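Local coordinates for cell shape-determining protein MreC (Listeria monocytogenes, PDB 2J5U) that probably helps form and maintain the cell shape of this rod-shaped bacterium, assembling through dimers into a homooligomer of 24 subunits, at residues G141-D153 with K157-K169. Residues are numbered along the deposited sequence; the frame is centred on the assembly and turned at random.
Sequences GKENAFGIINGYD and KLLELKQLPYDMK
Ile149 packs between Leu161 and Leu159 on one face of the antiparallel hairpin formed by strands 145-153 and 158-165. Its CD1 lies 3.6 Å from Leu161 CG, while CG2, anti to the backbone N, reaches Leu159 CG (3.8 Å). Leu159 CD1 meets the edge of the Tyr152 ring near its plane, 3.4 Å from CD2, and the Tyr152 side chain lies beside that of Lys157, its OH 3.3 Å from Lys157 CG. Ile149 also touches Val135, and Leu161 Val139 and Ile210, on flanking strands 135-139 and 205-212, consistent with Ile149, Leu159 and Leu161 facing the interior of the closed barrel.

Two nearly straight bonds pair Ile148 with Lys162: Ile148 N to Lys162 O (3.0 Å, 169°) and Lys162 N to Ile148 O. Asn150 N donates to Glu160 O, and Glu160 N to Gly151 O at 2.9 Å; the register slips by one residue here, a beta bulge. Near the turn, Lys157 (phi 62°) and Leu158 both face Asp153, as in a G1 bulge, though their N bonds to Asp153 O are weak.

At the polar edge the extended Lys162 chain brings NZ to Asn150 OD1 (3.1 Å), approaching from above the amide plane, off the lone pairs. Asn150 ND2 is bonded to the carbonyls of Val131 and Asn133. The amide thus joins the hairpin to the loop leading into strand 135-139, and the ammonium would probably polarise it, strengthening its N-H donors.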
loop_
_atom_site.group_PDB
_atom_site.type_symbol
_atom_site.label_atom_id
_atom_site.label_comp_id
_atom_site.label_asym_id
_atom_site.label_seq_id
_atom_site.Cartn_x
_atom_site.Cartn_y
_atom_site.Cartn_z
ATOM N N GLY A 141 -30.468 51.036 -18.932
ATOM C CA GLY A 141 -31.418 50.580 -17.935
ATOM C C GLY A 141 -30.856 49.347 -17.265
ATOM O O GLY A 141 -29.765 48.892 -17.626
ATOM N N LYS A 142 -31.572 48.806 -16.281
ATOM C CA LYS A 142 -31.093 47.599 -15.615
ATOM C C LYS A 142 -30.839 46.608 -16.738
ATOM O O LYS A 142 -30.001 45.717 -16.642
ATOM C CB LYS A 142 -32.147 47.070 -14.637
ATOM C CG LYS A 142 -32.224 47.863 -13.338
ATOM C CD LYS A 142 -33.275 47.304 -12.389
ATOM C CE LYS A 142 -33.279 48.059 -11.062
ATOM N NZ LYS A 142 -34.260 47.501 -10.080
ATOM N N GLU A 143 -31.580 46.805 -17.818
ATOM C CA GLU A 143 -31.458 46.001 -19.016
ATOM C C GLU A 143 -31.554 46.956 -20.192
ATOM O O GLU A 143 -32.579 47.606 -20.392
ATOM C CB GLU A 143 -32.569 44.964 -19.079
ATOM C CG GLU A 143 -32.349 43.817 -18.125
ATOM C CD GLU A 143 -33.551 42.901 -18.042
ATOM O OE1 GLU A 143 -34.630 43.383 -17.620
ATOM O OE2 GLU A 143 -33.418 41.704 -18.398
ATOM N N ASN A 144 -30.469 47.040 -20.954
ATOM C CA ASN A 144 -30.385 47.912 -22.118
ATOM C C ASN A 144 -31.322 47.530 -23.259
ATOM O O ASN A 144 -31.702 46.369 -23.412
ATOM C CB ASN A 144 -28.948 47.916 -22.621
ATOM C CG ASN A 144 -27.997 48.486 -21.610
ATOM O OD1 ASN A 144 -26.787 48.320 -21.712
ATOM N ND2 ASN A 144 -28.546 49.181 -20.621
ATOM N N ALA A 145 -31.700 48.525 -24.052
ATOM C CA ALA A 145 -32.562 48.315 -25.215
ATOM C C ALA A 145 -31.945 49.106 -26.367
ATOM O O ALA A 145 -31.284 50.123 -26.144
ATOM C CB ALA A 145 -33.977 48.800 -24.932
ATOM N N PHE A 146 -32.149 48.635 -27.591
ATOM C CA PHE A 146 -31.586 49.304 -28.752
ATOM C C PHE A 146 -32.643 49.815 -29.711
ATOM O O PHE A 146 -33.735 49.269 -29.800
ATOM C CB PHE A 146 -30.634 48.361 -29.476
ATOM C CG PHE A 146 -29.506 47.891 -28.618
ATOM C CD1 PHE A 146 -29.697 46.867 -27.690
ATOM C CD2 PHE A 146 -28.260 48.513 -28.680
ATOM C CE1 PHE A 146 -28.660 46.476 -26.835
ATOM C CE2 PHE A 146 -27.218 48.124 -27.826
ATOM C CZ PHE A 146 -27.421 47.108 -26.906
ATOM N N GLY A 147 -32.313 50.879 -30.424
ATOM C CA GLY A 147 -33.258 51.442 -31.363
ATOM C C GLY A 147 -32.591 52.433 -32.295
ATOM O O GLY A 147 -31.369 52.610 -32.272
ATOM N N ILE A 148 -33.403 53.080 -33.122
ATOM C CA ILE A 148 -32.892 54.058 -34.063
ATOM C C ILE A 148 -33.489 55.436 -33.803
ATOM O O ILE A 148 -34.705 55.585 -33.718
ATOM C CB ILE A 148 -33.225 53.656 -35.509
ATOM C CG1 ILE A 148 -32.763 52.224 -35.781
ATOM C CG2 ILE A 148 -32.540 54.600 -36.464
ATOM C CD1 ILE A 148 -31.267 52.022 -35.655
ATOM N N ILE A 149 -32.636 56.437 -33.635
ATOM C CA ILE A 149 -33.136 57.789 -33.449
ATOM C C ILE A 149 -33.424 58.207 -34.887
ATOM O O ILE A 149 -32.564 58.077 -35.763
ATOM C CB ILE A 149 -32.069 58.728 -32.864
ATOM C CG1 ILE A 149 -31.745 58.341 -31.416
ATOM C CG2 ILE A 149 -32.555 60.167 -32.973
ATOM C CD1 ILE A 149 -32.836 58.603 -30.451
ATOM N N ASN A 150 -34.624 58.704 -35.143
ATOM C CA ASN A 150 -34.976 59.066 -36.501
ATOM C C ASN A 150 -36.156 60.019 -36.561
ATOM O O ASN A 150 -37.305 59.592 -36.589
ATOM C CB ASN A 150 -35.309 57.797 -37.267
ATOM C CG ASN A 150 -35.725 58.069 -38.682
ATOM O OD1 ASN A 150 -36.725 57.538 -39.158
ATOM N ND2 ASN A 150 -34.956 58.892 -39.373
ATOM N N GLY A 151 -35.873 61.315 -36.587
ATOM C CA GLY A 151 -36.952 62.282 -36.652
ATOM C C GLY A 151 -36.942 63.309 -35.540
ATOM O O GLY A 151 -36.801 62.969 -34.364
ATOM N N TYR A 152 -37.086 64.575 -35.912
ATOM C CA TYR A 152 -37.109 65.655 -34.939
ATOM C C TYR A 152 -38.391 66.467 -35.115
ATOM O O TYR A 152 -38.822 66.730 -36.237
ATOM C CB TYR A 152 -35.883 66.556 -35.105
ATOM C CG TYR A 152 -35.863 67.709 -34.134
ATOM C CD1 TYR A 152 -36.069 69.021 -34.563
ATOM C CD2 TYR A 152 -35.647 67.492 -32.779
ATOM C CE1 TYR A 152 -36.056 70.085 -33.661
ATOM C CE2 TYR A 152 -35.635 68.553 -31.866
ATOM C CZ TYR A 152 -35.835 69.840 -32.314
ATOM O OH TYR A 152 -35.780 70.873 -31.409
ATOM N N ASP A 153 -39.006 66.844 -34.000
ATOM C CA ASP A 153 -40.231 67.624 -34.033
ATOM C C ASP A 153 -39.908 69.026 -33.525
ATOM O O ASP A 153 -39.574 69.208 -32.353
ATOM C CB ASP A 153 -41.288 66.955 -33.158
ATOM C CG ASP A 153 -42.656 67.577 -33.322
ATOM O OD1 ASP A 153 -42.884 68.684 -32.785
ATOM O OD2 ASP A 153 -43.504 66.958 -33.999
ATOM N N LYS A 157 -39.802 69.763 -29.716
ATOM C CA LYS A 157 -38.356 69.788 -29.490
ATOM C C LYS A 157 -37.863 68.385 -29.086
ATOM O O LYS A 157 -36.897 68.248 -28.334
ATOM C CB LYS A 157 -38.009 70.793 -28.378
ATOM C CG LYS A 157 -37.398 72.110 -28.843
ATOM C CD LYS A 157 -38.409 73.042 -29.483
ATOM C CE LYS A 157 -37.731 74.302 -30.044
ATOM N NZ LYS A 157 -36.952 75.071 -29.015
ATOM N N LEU A 158 -38.528 67.349 -29.592
ATOM C CA LEU A 158 -38.173 65.975 -29.256
ATOM C C LEU A 158 -37.718 65.069 -30.405
ATOM O O LEU A 158 -38.234 65.130 -31.525
ATOM C CB LEU A 158 -39.344 65.302 -28.540
ATOM C CG LEU A 158 -39.756 65.943 -27.215
ATOM C CD1 LEU A 158 -40.895 65.155 -26.602
ATOM C CD2 LEU A 158 -38.568 65.992 -26.268
ATOM N N LEU A 159 -36.748 64.216 -30.084
ATOM C CA LEU A 159 -36.180 63.241 -31.005
ATOM C C LEU A 159 -37.001 61.957 -30.886
ATOM O O LEU A 159 -37.454 61.613 -29.790
ATOM C CB LEU A 159 -34.736 62.945 -30.608
ATOM C CG LEU A 159 -33.537 63.499 -31.382
ATOM C CD1 LEU A 159 -33.965 64.525 -32.408
ATOM C CD2 LEU A 159 -32.548 64.084 -30.378
ATOM N N GLU A 160 -37.201 61.261 -32.006
ATOM C CA GLU A 160 -37.954 60.006 -32.018
ATOM C C GLU A 160 -37.051 58.773 -31.944
ATOM O O GLU A 160 -36.227 58.547 -32.825
ATOM C CB GLU A 160 -38.799 59.882 -33.287
ATOM C CG GLU A 160 -40.201 60.444 -33.188
ATOM C CD GLU A 160 -41.127 59.868 -34.257
ATOM O OE1 GLU A 160 -41.405 58.646 -34.203
ATOM O OE2 GLU A 160 -41.572 60.628 -35.149
ATOM N N LEU A 161 -37.215 57.971 -30.899
ATOM C CA LEU A 161 -36.434 56.748 -30.744
ATOM C C LEU A 161 -37.372 55.643 -31.180
ATOM O O LEU A 161 -38.303 55.308 -30.459
ATOM C CB LEU A 161 -36.058 56.533 -29.286
ATOM C CG LEU A 161 -34.716 55.850 -29.047
ATOM C CD1 LEU A 161 -34.686 55.360 -27.617
ATOM C CD2 LEU A 161 -34.512 54.703 -30.016
ATOM N N LYS A 162 -37.136 55.082 -32.358
ATOM C CA LYS A 162 -38.011 54.041 -32.887
ATOM C C LYS A 162 -37.474 52.620 -32.762
ATOM O O LYS A 162 -36.264 52.389 -32.696
ATOM C CB LYS A 162 -38.304 54.299 -34.368
ATOM C CG LYS A 162 -38.816 55.686 -34.707
ATOM C CD LYS A 162 -38.970 55.835 -36.213
ATOM C CE LYS A 162 -39.493 57.210 -36.596
ATOM N NZ LYS A 162 -39.629 57.345 -38.073
ATOM N N GLN A 163 -38.402 51.670 -32.735
ATOM C CA GLN A 163 -38.082 50.252 -32.671
ATOM C C GLN A 163 -37.520 49.648 -31.407
ATOM O O GLN A 163 -36.646 48.789 -31.475
ATOM C CB GLN A 163 -37.162 49.894 -33.820
ATOM C CG GLN A 163 -37.891 49.859 -35.112
ATOM C CD GLN A 163 -36.992 49.525 -36.261
ATOM O OE1 GLN A 163 -36.192 50.354 -36.705
ATOM N NE2 GLN A 163 -37.108 48.297 -36.756
ATOM N N LEU A 164 -38.016 50.083 -30.259
ATOM C CA LEU A 164 -37.568 49.527 -29.002
ATOM C C LEU A 164 -38.443 48.311 -28.775
ATOM O O LEU A 164 -39.587 48.278 -29.222
ATOM C CB LEU A 164 -37.755 50.534 -27.872
ATOM C CG LEU A 164 -36.790 51.717 -27.910
ATOM C CD1 LEU A 164 -37.073 52.518 -29.150
ATOM C CD2 LEU A 164 -36.950 52.595 -26.677
ATOM N N PRO A 165 -37.912 47.282 -28.101
ATOM C CA PRO A 165 -38.681 46.060 -27.832
ATOM C C PRO A 165 -40.025 46.381 -27.189
ATOM O O PRO A 165 -40.095 47.177 -26.256
ATOM C CB PRO A 165 -37.755 45.263 -26.916
ATOM C CG PRO A 165 -36.893 46.328 -26.259
ATOM C CD PRO A 165 -36.614 47.258 -27.406
ATOM N N TYR A 166 -41.087 45.755 -27.687
ATOM C CA TYR A 166 -42.441 46.005 -27.194
ATOM C C TYR A 166 -42.759 45.499 -25.793
ATOM O O TYR A 166 -43.704 45.970 -25.166
ATOM C CB TYR A 166 -43.461 45.410 -28.157
ATOM C CG TYR A 166 -43.624 43.918 -28.002
ATOM C CD1 TYR A 166 -44.528 43.385 -27.074
ATOM C CD2 TYR A 166 -42.857 43.031 -28.764
ATOM C CE1 TYR A 166 -44.662 41.998 -26.909
ATOM C CE2 TYR A 166 -42.984 41.645 -28.607
ATOM C CZ TYR A 166 -43.887 41.139 -27.680
ATOM O OH TYR A 166 -44.016 39.778 -27.538
ATOM N N ASP A 167 -41.987 44.544 -25.297
ATOM C CA ASP A 167 -42.257 43.997 -23.973
ATOM C C ASP A 167 -41.414 44.583 -22.849
ATOM O O ASP A 167 -41.631 44.277 -21.676
ATOM C CB ASP A 167 -42.068 42.494 -24.010
ATOM C CG ASP A 167 -40.760 42.109 -24.639
ATOM O OD1 ASP A 167 -39.701 42.399 -24.036
ATOM O OD2 ASP A 167 -40.791 41.531 -25.747
ATOM N N MET A 168 -40.450 45.420 -23.205
ATOM C CA MET A 168 -39.587 46.053 -22.220
ATOM C C MET A 168 -40.319 47.322 -21.768
ATOM O O MET A 168 -41.081 47.901 -22.540
ATOM C CB MET A 168 -38.256 46.393 -22.887
ATOM C CG MET A 168 -37.044 46.281 -22.001
ATOM S SD MET A 168 -35.544 46.102 -22.994
ATOM C CE MET A 168 -35.653 44.411 -23.403
ATOM N N LYS A 169 -40.111 47.759 -20.532
ATOM C CA LYS A 169 -40.805 48.961 -20.072
ATOM C C LYS A 169 -39.854 50.126 -19.804
ATOM O O LYS A 169 -38.836 49.972 -19.127
ATOM C CB LYS A 169 -41.603 48.658 -18.808
ATOM C CG LYS A 169 -40.726 48.304 -17.632
ATOM C CD LYS A 169 -41.472 48.429 -16.324
ATOM C CE LYS A 169 -42.589 47.422 -16.209
ATOM N NZ LYS A 169 -43.345 47.653 -14.948
#